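Local coordinates for protein sulfate transporter 4.1, chloroplastic (Arabidopsis thaliana, PDB 7LHV) that cotransports sulfate with protons across a membrane as a member of the SLC26/SulP family and may help regulate sulfate assimilation, at residues 110-115 against 287-292; 216-221 against 444-449; 258-263 against 297-302; 266-271 against 438-443; 291-296 against 432-437. All blocks are in the same frame, centred on the assembly; numbering follows the deposited sequence.

Interaction 1: 110-115 against 287-292; sequences VPQAMS and AAPLTG
P111 and P289 put ring against ring where two membrane helices cross steeply, with 72° between the directions of the short segments and 8.9 Å between their axes. The ring of P111 projects from its helix toward P289 and L290. Following it outward from the backbone, CB comes first and lies over the peptide of the other helix, 4.0 Å from P289 O. The outermost atom, CG, does most of the touching: it is 3.8 Å from P289 CB and 3.9 Å from L290 N, and L290 CB lies just beyond. CD then turns back to the proline's own nitrogen, closing the ring on the side of the helix break. P111 N has no bond to the preceding turn, and neither do P289 N and L290 N, so both helices are kinked where they meet. Next door, Q112 CG brushes the flank of P289 CB at 4.3 Å, while its amide end runs on toward a weak hydrogen bond from R393.

On the same helix, P111 O accepts two bonds from S115, one from its N and one from its OG at 2.8 Å; the two donors arrive from opposite faces of the carbonyl plane. A bound sulfate ion lies about 5 Å from the side chain of Q112. In the two-domain architecture of this family, helix 91-119 would belong to the core and helix 284-300 to the gate. Helix 431-443 packs on P111 and S115, helices 125-141 and 406-426 on V110, and helix 255-277 on A288 and T291.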
# COMPACT_ATOMS: atom_id res chain seq x y z
N VAL A 110 -15.84 -33.89 14.05
CA VAL A 110 -17.10 -34.27 13.41
C VAL A 110 -18.23 -33.33 13.82
O VAL A 110 -18.86 -32.70 12.94
CB VAL A 110 -17.46 -35.74 13.71
CG1 VAL A 110 -18.87 -36.05 13.24
CG2 VAL A 110 -16.46 -36.68 13.05
N PRO A 111 -18.53 -33.16 15.12
CA PRO A 111 -19.58 -32.20 15.49
C PRO A 111 -19.25 -30.78 15.11
O PRO A 111 -20.14 -30.02 14.69
CB PRO A 111 -19.69 -32.37 17.01
CG PRO A 111 -18.37 -32.85 17.43
CD PRO A 111 -17.91 -33.75 16.33
N GLN A 112 -17.98 -30.39 15.23
CA GLN A 112 -17.58 -29.05 14.82
C GLN A 112 -17.74 -28.86 13.32
O GLN A 112 -18.13 -27.78 12.86
CB GLN A 112 -16.14 -28.77 15.24
CG GLN A 112 -16.00 -28.29 16.67
CD GLN A 112 -14.67 -27.63 16.93
OE1 GLN A 112 -13.70 -27.84 16.20
NE2 GLN A 112 -14.61 -26.80 17.97
N ALA A 113 -17.44 -29.90 12.54
CA ALA A 113 -17.61 -29.81 11.09
C ALA A 113 -19.08 -29.59 10.74
O ALA A 113 -19.40 -28.72 9.93
CB ALA A 113 -17.08 -31.07 10.42
N MET A 114 -19.98 -30.37 11.34
CA MET A 114 -21.40 -30.18 11.05
C MET A 114 -21.88 -28.80 11.51
O MET A 114 -22.66 -28.14 10.81
CB MET A 114 -22.24 -31.28 11.69
CG MET A 114 -22.00 -32.66 11.11
SD MET A 114 -23.06 -33.91 11.85
CE MET A 114 -22.29 -34.11 13.45
N SER A 115 -21.43 -28.35 12.68
CA SER A 115 -21.85 -27.05 13.19
C SER A 115 -21.37 -25.92 12.28
O SER A 115 -22.13 -24.97 12.01
CB SER A 115 -21.32 -26.85 14.61
OG SER A 115 -21.76 -27.89 15.46
N ALA A 287 -13.58 -33.52 23.86
CA ALA A 287 -14.83 -34.24 24.06
C ALA A 287 -16.02 -33.33 24.33
O ALA A 287 -17.15 -33.81 24.36
CB ALA A 287 -14.68 -35.23 25.22
N ALA A 288 -15.78 -32.03 24.52
CA ALA A 288 -16.89 -31.12 24.80
C ALA A 288 -17.89 -31.01 23.65
O ALA A 288 -19.10 -31.17 23.91
CB ALA A 288 -16.34 -29.74 25.19
N PRO A 289 -17.49 -30.76 22.40
CA PRO A 289 -18.51 -30.65 21.34
C PRO A 289 -19.32 -31.93 21.14
O PRO A 289 -20.52 -31.86 20.88
CB PRO A 289 -17.69 -30.29 20.10
CG PRO A 289 -16.33 -30.75 20.39
CD PRO A 289 -16.14 -30.52 21.86
N LEU A 290 -18.69 -33.10 21.27
CA LEU A 290 -19.42 -34.34 21.10
C LEU A 290 -20.38 -34.57 22.26
O LEU A 290 -21.57 -34.85 22.05
CB LEU A 290 -18.45 -35.52 20.98
CG LEU A 290 -19.10 -36.90 21.01
CD1 LEU A 290 -20.04 -37.09 19.84
CD2 LEU A 290 -18.04 -37.99 21.04
N THR A 291 -19.89 -34.43 23.49
CA THR A 291 -20.69 -34.76 24.67
C THR A 291 -22.00 -33.99 24.67
O THR A 291 -23.07 -34.56 24.92
CB THR A 291 -19.90 -34.47 25.94
OG1 THR A 291 -18.73 -35.29 25.97
CG2 THR A 291 -20.74 -34.75 27.17
N GLY A 292 -21.95 -32.69 24.34
CA GLY A 292 -23.16 -31.90 24.30
C GLY A 292 -24.21 -32.52 23.39
O GLY A 292 -25.37 -32.68 23.79

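Interaction 2: 216-221 against 444-449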
# COMPACT_ATOMS: atom_id res chain seq x y z
N SER A 216 -15.83 -10.51 14.13
CA SER A 216 -16.43 -11.65 13.44
C SER A 216 -16.98 -12.67 14.44
O SER A 216 -18.03 -13.26 14.19
CB SER A 216 -15.40 -12.31 12.53
OG SER A 216 -15.10 -11.47 11.43
N ALA A 217 -16.29 -12.89 15.55
CA ALA A 217 -16.78 -13.82 16.56
C ALA A 217 -18.08 -13.33 17.17
O ALA A 217 -19.02 -14.11 17.38
CB ALA A 217 -15.72 -14.02 17.64
N ILE A 218 -18.16 -12.03 17.48
CA ILE A 218 -19.41 -11.49 18.02
C ILE A 218 -20.54 -11.62 17.00
O ILE A 218 -21.67 -11.97 17.35
CB ILE A 218 -19.21 -10.03 18.47
CG1 ILE A 218 -18.31 -9.98 19.70
CG2 ILE A 218 -20.55 -9.39 18.79
CD1 ILE A 218 -17.92 -8.58 20.10
N VAL A 219 -20.25 -11.34 15.73
CA VAL A 219 -21.26 -11.46 14.69
C VAL A 219 -21.73 -12.91 14.56
O VAL A 219 -22.92 -13.18 14.40
CB VAL A 219 -20.72 -10.92 13.35
CG1 VAL A 219 -21.60 -11.38 12.20
CG2 VAL A 219 -20.66 -9.41 13.39
N ILE A 220 -20.79 -13.86 14.63
CA ILE A 220 -21.14 -15.27 14.53
C ILE A 220 -22.04 -15.69 15.69
O ILE A 220 -23.05 -16.38 15.49
CB ILE A 220 -19.86 -16.13 14.48
CG1 ILE A 220 -19.16 -15.97 13.13
CG2 ILE A 220 -20.19 -17.58 14.72
CD1 ILE A 220 -17.73 -16.44 13.14
N GLY A 221 -21.70 -15.27 16.91
CA GLY A 221 -22.54 -15.60 18.04
C GLY A 221 -23.93 -15.01 17.94
O GLY A 221 -24.93 -15.68 18.22
N GLY A 444 -14.07 -18.20 22.45
CA GLY A 444 -12.65 -18.02 22.63
C GLY A 444 -11.99 -17.12 21.61
O GLY A 444 -10.81 -16.77 21.78
N LEU A 445 -12.70 -16.75 20.55
CA LEU A 445 -12.16 -15.86 19.53
C LEU A 445 -12.34 -14.39 19.86
O LEU A 445 -11.71 -13.55 19.21
CB LEU A 445 -12.82 -16.15 18.18
CG LEU A 445 -12.65 -17.56 17.60
CD1 LEU A 445 -13.27 -17.64 16.22
CD2 LEU A 445 -11.18 -17.94 17.55
N VAL A 446 -13.16 -14.05 20.86
CA VAL A 446 -13.31 -12.66 21.28
C VAL A 446 -12.10 -12.34 22.15
O VAL A 446 -12.09 -12.60 23.35
CB VAL A 446 -14.62 -12.43 22.04
CG1 VAL A 446 -14.77 -10.97 22.39
CG2 VAL A 446 -15.80 -12.90 21.20
N ASP A 447 -11.07 -11.78 21.53
CA ASP A 447 -9.74 -11.72 22.12
C ASP A 447 -9.49 -10.33 22.72
O ASP A 447 -8.73 -9.52 22.20
CB ASP A 447 -8.70 -12.10 21.09
CG ASP A 447 -7.32 -12.27 21.67
OD1 ASP A 447 -7.09 -13.28 22.38
OD2 ASP A 447 -6.46 -11.42 21.40
N TYR A 448 -10.18 -10.07 23.83
CA TYR A 448 -10.03 -8.81 24.55
C TYR A 448 -8.73 -8.73 25.34
O TYR A 448 -8.33 -7.62 25.73
CB TYR A 448 -11.21 -8.61 25.51
CG TYR A 448 -11.37 -9.71 26.53
CD1 TYR A 448 -12.03 -10.89 26.21
CD2 TYR A 448 -10.84 -9.58 27.80
CE1 TYR A 448 -12.17 -11.90 27.14
CE2 TYR A 448 -10.98 -10.59 28.74
CZ TYR A 448 -11.65 -11.75 28.40
OH TYR A 448 -11.79 -12.75 29.32
N ASP A 449 -8.07 -9.86 25.59
CA ASP A 449 -6.79 -9.83 26.28
C ASP A 449 -5.75 -9.06 25.48
O ASP A 449 -4.97 -8.28 26.04
CB ASP A 449 -6.30 -11.25 26.57
CG ASP A 449 -6.69 -11.73 27.95
OD1 ASP A 449 -7.20 -10.91 28.74
OD2 ASP A 449 -6.48 -12.92 28.24
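The linker between helices 431-443 and 448-457 sets L445 and V446 against A217 in the middle of helix 206-229. A217 is the meeting point, its CA 5.9 Å from that of L445. The single methyl of A217 is wedged between the two linker residues, with its CB 3.6 Å from L445 CB and 3.7 Å from V446 CG2. L445 therefore touches through the base of its side chain and not through its branched end. V446 does so through one branch: CG1 is anti to the backbone N (chi1 -177°), which leaves CG2 to face the helix. That same methyl also reaches I218 CG1 at 4.1 Å, where the two side chains cross at about a right angle.

No hydrogen bond joins the two segments, but S214, just before 216-221 on the same helix, bonds through OG to D447 N and ties the linker to that helix. A bound sulfate ion lies about 4 Å from the side chain of L445, which places the linker beside an anion site. I220, one turn on from A217, packs on V438 and V442 of helix 431-443, while S216 and I220 lean on helix 153-166.

Interaction 3: 258-263 against 297-302; sequences FVMGSL and TTIAKV
M260 and I299 reach out from their helices in opposing directions and overlap alongside, and between these two side chains the touch is made by the methionine's terminal methyl and the beta-branch of the isoleucine. The backbones stand well apart here, the nearest CA atoms being 8.7 Å from each other, so a long, flexible side chain does the bridging. M260 supplies it: CG is anti to the backbone N (chi1 -163°) and the next bond is extended, which carries the sulfur straight out from helix 255-277. A bend about the last torsion (chi3 -102°) then lays CE against the neighbouring helix. There CE lies 3.7 Å from I299 CG2 and 3.9 Å from I299 CB.

On the isoleucine, CG2 is the branch anti to the backbone N, and it is this branch that meets the methionine. The methyl of M260 also comes within 4.2 Å of A300 N, placing it over the last turn of helix 284-300. That turn ends promptly: K301 is the first residue to leave helical geometry, though its N still bonds to T298 O at 2.9 Å.

Thin, and apolar between side chains, the contact joins two membrane helices that follow each other in sequence. Around them, M260 also packs on P430, T297 touches Y428, I429 and P430, and K301 makes a cation-pi contact with Y428, so the approach to helix 431-443 fits in alongside this helix end.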
# COMPACT_ATOMS: atom_id res chain seq x y z
N PHE A 258 -34.44 -22.63 23.75
CA PHE A 258 -33.55 -21.73 24.49
C PHE A 258 -32.95 -22.42 25.70
O PHE A 258 -31.76 -22.29 25.98
CB PHE A 258 -34.29 -20.46 24.90
CG PHE A 258 -33.38 -19.37 25.37
CD1 PHE A 258 -32.70 -18.58 24.46
CD2 PHE A 258 -33.19 -19.13 26.72
CE1 PHE A 258 -31.86 -17.57 24.89
CE2 PHE A 258 -32.36 -18.12 27.15
CZ PHE A 258 -31.69 -17.34 26.24
N VAL A 259 -33.77 -23.17 26.45
CA VAL A 259 -33.27 -23.88 27.62
C VAL A 259 -32.25 -24.94 27.21
O VAL A 259 -31.19 -25.08 27.83
CB VAL A 259 -34.43 -24.49 28.42
CG1 VAL A 259 -33.91 -25.50 29.43
CG2 VAL A 259 -35.21 -23.40 29.13
N MET A 260 -32.56 -25.69 26.15
CA MET A 260 -31.63 -26.71 25.68
C MET A 260 -30.31 -26.09 25.25
O MET A 260 -29.23 -26.58 25.63
CB MET A 260 -32.26 -27.48 24.51
CG MET A 260 -31.60 -28.81 24.21
SD MET A 260 -32.44 -29.69 22.88
CE MET A 260 -33.36 -30.90 23.81
N GLY A 261 -30.36 -25.01 24.48
CA GLY A 261 -29.14 -24.36 24.05
C GLY A 261 -28.33 -23.79 25.20
O GLY A 261 -27.11 -23.93 25.23
N SER A 262 -29.01 -23.16 26.16
CA SER A 262 -28.30 -22.59 27.30
C SER A 262 -27.62 -23.68 28.13
O SER A 262 -26.46 -23.53 28.52
CB SER A 262 -29.27 -21.79 28.17
OG SER A 262 -28.61 -21.25 29.31
N LEU A 263 -28.33 -24.78 28.39
CA LEU A 263 -27.72 -25.87 29.16
C LEU A 263 -26.55 -26.49 28.42
O LEU A 263 -25.50 -26.77 29.02
CB LEU A 263 -28.76 -26.93 29.51
CG LEU A 263 -29.89 -26.50 30.45
CD1 LEU A 263 -30.91 -27.61 30.59
CD2 LEU A 263 -29.32 -26.11 31.81
N THR A 297 -29.29 -34.86 22.21
CA THR A 297 -30.08 -35.88 21.54
C THR A 297 -30.84 -36.74 22.55
O THR A 297 -32.00 -37.11 22.32
CB THR A 297 -29.18 -36.76 20.68
OG1 THR A 297 -28.52 -35.96 19.69
CG2 THR A 297 -29.99 -37.84 19.98
N THR A 298 -30.21 -37.03 23.69
CA THR A 298 -30.86 -37.84 24.71
C THR A 298 -32.18 -37.22 25.14
O THR A 298 -33.22 -37.89 25.15
CB THR A 298 -29.92 -38.02 25.90
OG1 THR A 298 -28.73 -38.69 25.48
CG2 THR A 298 -30.59 -38.84 26.99
N ILE A 299 -32.17 -35.92 25.45
CA ILE A 299 -33.42 -35.25 25.81
C ILE A 299 -34.36 -35.22 24.61
O ILE A 299 -35.58 -35.33 24.77
CB ILE A 299 -33.15 -33.84 26.37
CG1 ILE A 299 -32.34 -33.91 27.67
CG2 ILE A 299 -34.46 -33.10 26.61
CD1 ILE A 299 -30.85 -33.89 27.50
N ALA A 300 -33.82 -35.08 23.40
CA ALA A 300 -34.66 -35.14 22.22
C ALA A 300 -35.29 -36.52 22.03
O ALA A 300 -36.28 -36.64 21.30
CB ALA A 300 -33.86 -34.76 20.97
N LYS A 301 -34.74 -37.55 22.67
CA LYS A 301 -35.27 -38.90 22.55
C LYS A 301 -35.97 -39.38 23.81
O LYS A 301 -36.34 -40.56 23.90
CB LYS A 301 -34.14 -39.88 22.20
CG LYS A 301 -33.51 -39.64 20.83
CD LYS A 301 -32.74 -40.86 20.36
CE LYS A 301 -33.66 -41.86 19.66
NZ LYS A 301 -34.19 -41.32 18.38
N VAL A 302 -36.18 -38.50 24.79
CA VAL A 302 -36.86 -38.88 26.03
C VAL A 302 -38.11 -38.03 26.21
O VAL A 302 -39.22 -38.56 26.26
CB VAL A 302 -35.92 -38.74 27.24
CG1 VAL A 302 -36.72 -38.83 28.54
CG2 VAL A 302 -34.84 -39.81 27.20

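Interaction 4: 266-271 against 438-443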
# COMPACT_ATOMS: atom_id res chain seq x y z
N VAL A 266 -23.61 -24.08 28.56
CA VAL A 266 -23.02 -24.05 29.89
C VAL A 266 -22.17 -25.28 30.13
O VAL A 266 -21.05 -25.19 30.65
CB VAL A 266 -24.13 -23.91 30.95
CG1 VAL A 266 -23.62 -24.36 32.32
CG2 VAL A 266 -24.63 -22.48 31.01
N ILE A 267 -22.68 -26.46 29.76
CA ILE A 267 -21.91 -27.69 29.95
C ILE A 267 -20.63 -27.66 29.13
O ILE A 267 -19.56 -28.03 29.61
CB ILE A 267 -22.78 -28.92 29.59
CG1 ILE A 267 -23.90 -29.09 30.62
CG2 ILE A 267 -21.93 -30.17 29.52
CD1 ILE A 267 -23.41 -29.37 32.02
N LEU A 268 -20.72 -27.20 27.87
CA LEU A 268 -19.54 -27.14 27.02
C LEU A 268 -18.49 -26.20 27.59
O LEU A 268 -17.30 -26.53 27.62
CB LEU A 268 -19.93 -26.71 25.61
CG LEU A 268 -20.14 -27.80 24.56
CD1 LEU A 268 -21.12 -28.85 25.06
CD2 LEU A 268 -20.63 -27.20 23.26
N GLN A 269 -18.91 -25.02 28.05
CA GLN A 269 -17.96 -24.06 28.58
C GLN A 269 -17.35 -24.54 29.89
O GLN A 269 -16.15 -24.34 30.13
CB GLN A 269 -18.62 -22.70 28.76
CG GLN A 269 -18.57 -21.83 27.50
CD GLN A 269 -19.12 -20.44 27.73
OE1 GLN A 269 -19.76 -20.17 28.74
NE2 GLN A 269 -18.87 -19.55 26.78
N VAL A 270 -18.14 -25.20 30.74
CA VAL A 270 -17.61 -25.76 31.97
C VAL A 270 -16.57 -26.83 31.67
O VAL A 270 -15.50 -26.87 32.28
CB VAL A 270 -18.75 -26.30 32.85
CG1 VAL A 270 -18.23 -27.31 33.86
CG2 VAL A 270 -19.46 -25.16 33.56
N MET A 271 -16.88 -27.72 30.72
CA MET A 271 -15.92 -28.76 30.35
C MET A 271 -14.64 -28.16 29.79
O MET A 271 -13.54 -28.61 30.13
CB MET A 271 -16.55 -29.71 29.33
CG MET A 271 -17.59 -30.65 29.91
SD MET A 271 -18.39 -31.66 28.66
CE MET A 271 -17.05 -32.76 28.20
N VAL A 438 -21.20 -23.92 18.04
CA VAL A 438 -20.59 -22.79 17.35
C VAL A 438 -20.33 -21.63 18.31
O VAL A 438 -19.28 -20.98 18.26
CB VAL A 438 -21.46 -22.34 16.16
CG1 VAL A 438 -20.87 -21.11 15.50
CG2 VAL A 438 -21.59 -23.45 15.16
N ILE A 439 -21.29 -21.35 19.19
CA ILE A 439 -21.13 -20.26 20.15
C ILE A 439 -19.95 -20.54 21.08
O ILE A 439 -19.14 -19.65 21.36
CB ILE A 439 -22.43 -20.05 20.94
CG1 ILE A 439 -23.50 -19.44 20.04
CG2 ILE A 439 -22.19 -19.15 22.13
CD1 ILE A 439 -24.86 -19.37 20.69
N SER A 440 -19.83 -21.78 21.56
CA SER A 440 -18.71 -22.14 22.41
C SER A 440 -17.39 -22.03 21.66
O SER A 440 -16.37 -21.60 22.22
CB SER A 440 -18.90 -23.55 22.96
OG SER A 440 -17.75 -23.99 23.66
N ALA A 441 -17.37 -22.43 20.39
CA ALA A 441 -16.15 -22.36 19.60
C ALA A 441 -15.70 -20.92 19.39
O ALA A 441 -14.50 -20.62 19.44
CB ALA A 441 -16.35 -23.05 18.25
N VAL A 442 -16.65 -20.01 19.15
CA VAL A 442 -16.29 -18.61 18.88
C VAL A 442 -16.19 -17.76 20.14
O VAL A 442 -15.76 -16.60 20.05
CB VAL A 442 -17.28 -17.95 17.91
CG1 VAL A 442 -17.37 -18.76 16.63
CG2 VAL A 442 -18.65 -17.81 18.56
N SER A 443 -16.59 -18.27 21.30
CA SER A 443 -16.41 -17.50 22.53
C SER A 443 -14.94 -17.26 22.83
O SER A 443 -14.58 -16.23 23.40
CB SER A 443 -17.08 -18.22 23.70
OG SER A 443 -16.27 -19.27 24.18
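Q269 keeps its chain extended beyond CG (chi2 -175°), a course that carries the amide outward from helix 255-277, across to S443. S440, for its part, holds OG anti to its backbone N (chi1 173°), directed at the base of L268. These two choices divide the contact into two patches, Q269 with S443 and L268 with S440. In the first, Q269 NE2 stops 3.7 Å from S443 OG and 3.8 Å from S443 CB, a neighbourly approach too long to count as a hydrogen bond. In the second, L268 CB is 4.0 Å from S440 OG, and L268 CD2 lies 4.1 Å from S440 CB.

The helix segments run at a modest angle of 36°, with axes 9.8 Å apart and the CA atoms of Q269 and S440 6.5 Å apart. S443 OG is engaged within its own segment: it donates to S440 O at 3.0 Å, from a position tilted out of the carbonyl plane. K272, just beyond 266-271, makes weak hydrogen bonds with both S440 O and S443 OG.

The chemistry is that of polar groups meeting near the end of a membrane helix. With no hydrogen bond between the two segments, their association rests on van der Waals contact, while the hydroxyl and carbonyl near the helix end find their partners in the same segment and, weakly, in the lysine, whose charge would probably favour the carbonyl end.

Interaction 5: 291-296 against 432-437; sequences TGIVLG and CALAAI
Segments 291-296 and 432-437 run nearly antiparallel, at 156°, with axes 9.7 Å apart and the CA atoms of I293 and A433 only 6.0 Å from each other. I293 carries the contact from its side. Its CG1 is anti to the carbonyl carbon (chi1 -65°), and this sends the CD1 tip across to the other helix. There CD1 meets I437 CD1 at 3.7 Å, and the same I437 methyl lies equally close to I293 CG1, the two isoleucines crossing at about a right angle. The tip of I293 is flanked by L434 as well, whose CD2 is 4.1 Å away on an oblique course. Lower on the side chain, I293 CG1 stands 4.4 Å from A433 CB.

G292 and G296, four residues apart, form a GxxxG pattern, though the segment axes here are not especially close. Both glycines put bare backbone on the face turned to 432-437, and G296 CA is 5.3 Å from A433 CB. Small residue thus opposes small residue at one level, while the isoleucines and the leucine fill in beside them.

All four side chains that touch are buried, and no polar group spans the gap. Helix 91-119 covers the same site from another direction: P111 packs on I293, while S115 touches both L434 and I437. I264 of helix 255-277 lies against A433 and A436, and I429 of the preceding loop reaches I293 and L434.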
# COMPACT_ATOMS: atom_id res chain seq x y z
N THR A 291 -19.89 -34.43 23.49
CA THR A 291 -20.69 -34.76 24.67
C THR A 291 -22.00 -33.99 24.67
O THR A 291 -23.07 -34.56 24.92
CB THR A 291 -19.90 -34.47 25.94
OG1 THR A 291 -18.73 -35.29 25.97
CG2 THR A 291 -20.74 -34.75 27.17
N GLY A 292 -21.95 -32.69 24.34
CA GLY A 292 -23.16 -31.90 24.30
C GLY A 292 -24.21 -32.52 23.39
O GLY A 292 -25.37 -32.68 23.79
N ILE A 293 -23.80 -32.92 22.19
CA ILE A 293 -24.74 -33.61 21.30
C ILE A 293 -25.23 -34.88 21.96
O ILE A 293 -26.44 -35.13 22.04
CB ILE A 293 -24.09 -33.89 19.94
CG1 ILE A 293 -23.78 -32.59 19.21
CG2 ILE A 293 -24.97 -34.80 19.11
CD1 ILE A 293 -22.95 -32.78 17.99
N VAL A 294 -24.31 -35.69 22.49
CA VAL A 294 -24.69 -36.91 23.19
C VAL A 294 -25.66 -36.58 24.31
O VAL A 294 -26.57 -37.36 24.61
CB VAL A 294 -23.44 -37.65 23.69
CG1 VAL A 294 -23.80 -38.66 24.77
CG2 VAL A 294 -22.73 -38.32 22.53
N LEU A 295 -25.50 -35.41 24.92
CA LEU A 295 -26.48 -34.95 25.89
C LEU A 295 -27.78 -34.56 25.20
O LEU A 295 -28.84 -35.14 25.47
CB LEU A 295 -25.92 -33.79 26.71
CG LEU A 295 -26.85 -33.22 27.78
CD1 LEU A 295 -27.05 -34.24 28.89
CD2 LEU A 295 -26.28 -31.93 28.34
N GLY A 296 -27.70 -33.62 24.26
CA GLY A 296 -28.92 -33.01 23.74
C GLY A 296 -29.84 -34.02 23.09
O GLY A 296 -31.04 -34.09 23.41
N CYS A 432 -30.23 -26.59 17.91
CA CYS A 432 -29.75 -25.75 19.00
C CYS A 432 -28.45 -26.28 19.58
O CYS A 432 -27.62 -25.50 20.05
CB CYS A 432 -30.82 -25.64 20.09
SG CYS A 432 -31.20 -27.19 20.92
N ALA A 433 -28.24 -27.60 19.54
CA ALA A 433 -26.96 -28.15 19.98
C ALA A 433 -25.81 -27.68 19.09
O ALA A 433 -24.75 -27.30 19.59
CB ALA A 433 -27.03 -29.68 20.01
N LEU A 434 -26.01 -27.70 17.77
CA LEU A 434 -24.99 -27.21 16.86
C LEU A 434 -24.76 -25.72 17.05
O LEU A 434 -23.62 -25.24 16.98
CB LEU A 434 -25.37 -27.52 15.42
CG LEU A 434 -25.66 -28.99 15.09
CD1 LEU A 434 -25.89 -29.16 13.60
CD2 LEU A 434 -24.52 -29.88 15.56
N ALA A 435 -25.83 -24.96 17.29
CA ALA A 435 -25.67 -23.54 17.56
C ALA A 435 -24.85 -23.31 18.83
O ALA A 435 -23.99 -22.42 18.87
CB ALA A 435 -27.04 -22.87 17.69
N ALA A 436 -25.11 -24.10 19.87
CA ALA A 436 -24.34 -23.99 21.10
C ALA A 436 -22.88 -24.34 20.87
O ALA A 436 -21.98 -23.72 21.44
CB ALA A 436 -24.94 -24.87 22.18
N ILE A 437 -22.62 -25.34 20.03
CA ILE A 437 -21.24 -25.71 19.71
C ILE A 437 -20.53 -24.56 19.01
O ILE A 437 -19.37 -24.24 19.32
CB ILE A 437 -21.20 -27.00 18.88
CG1 ILE A 437 -21.56 -28.20 19.75
CG2 ILE A 437 -19.82 -27.20 18.28
CD1 ILE A 437 -21.77 -29.46 18.96

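Interactions 1, 3 and 5 all use helix 284-300, which meets three different helices along its length, and the three contacts are buried and almost entirely apolar. Interactions 4 and 5 share helix 431-443, whose first turns meet isoleucine and whose later ones set serines against leucine and glutamine; interaction 2 takes up the linker that follows. Burial thus falls and polarity rises from interaction 5 to interaction 4, though interaction 2, also partly buried, remains apolar. Interactions 1 and 5 lie closest, their centres 7 Å apart, and share T291 and G292. L268 of interaction 4 touches G292, linking three contacts, while interaction 3 stands farthest out from the chain's centre.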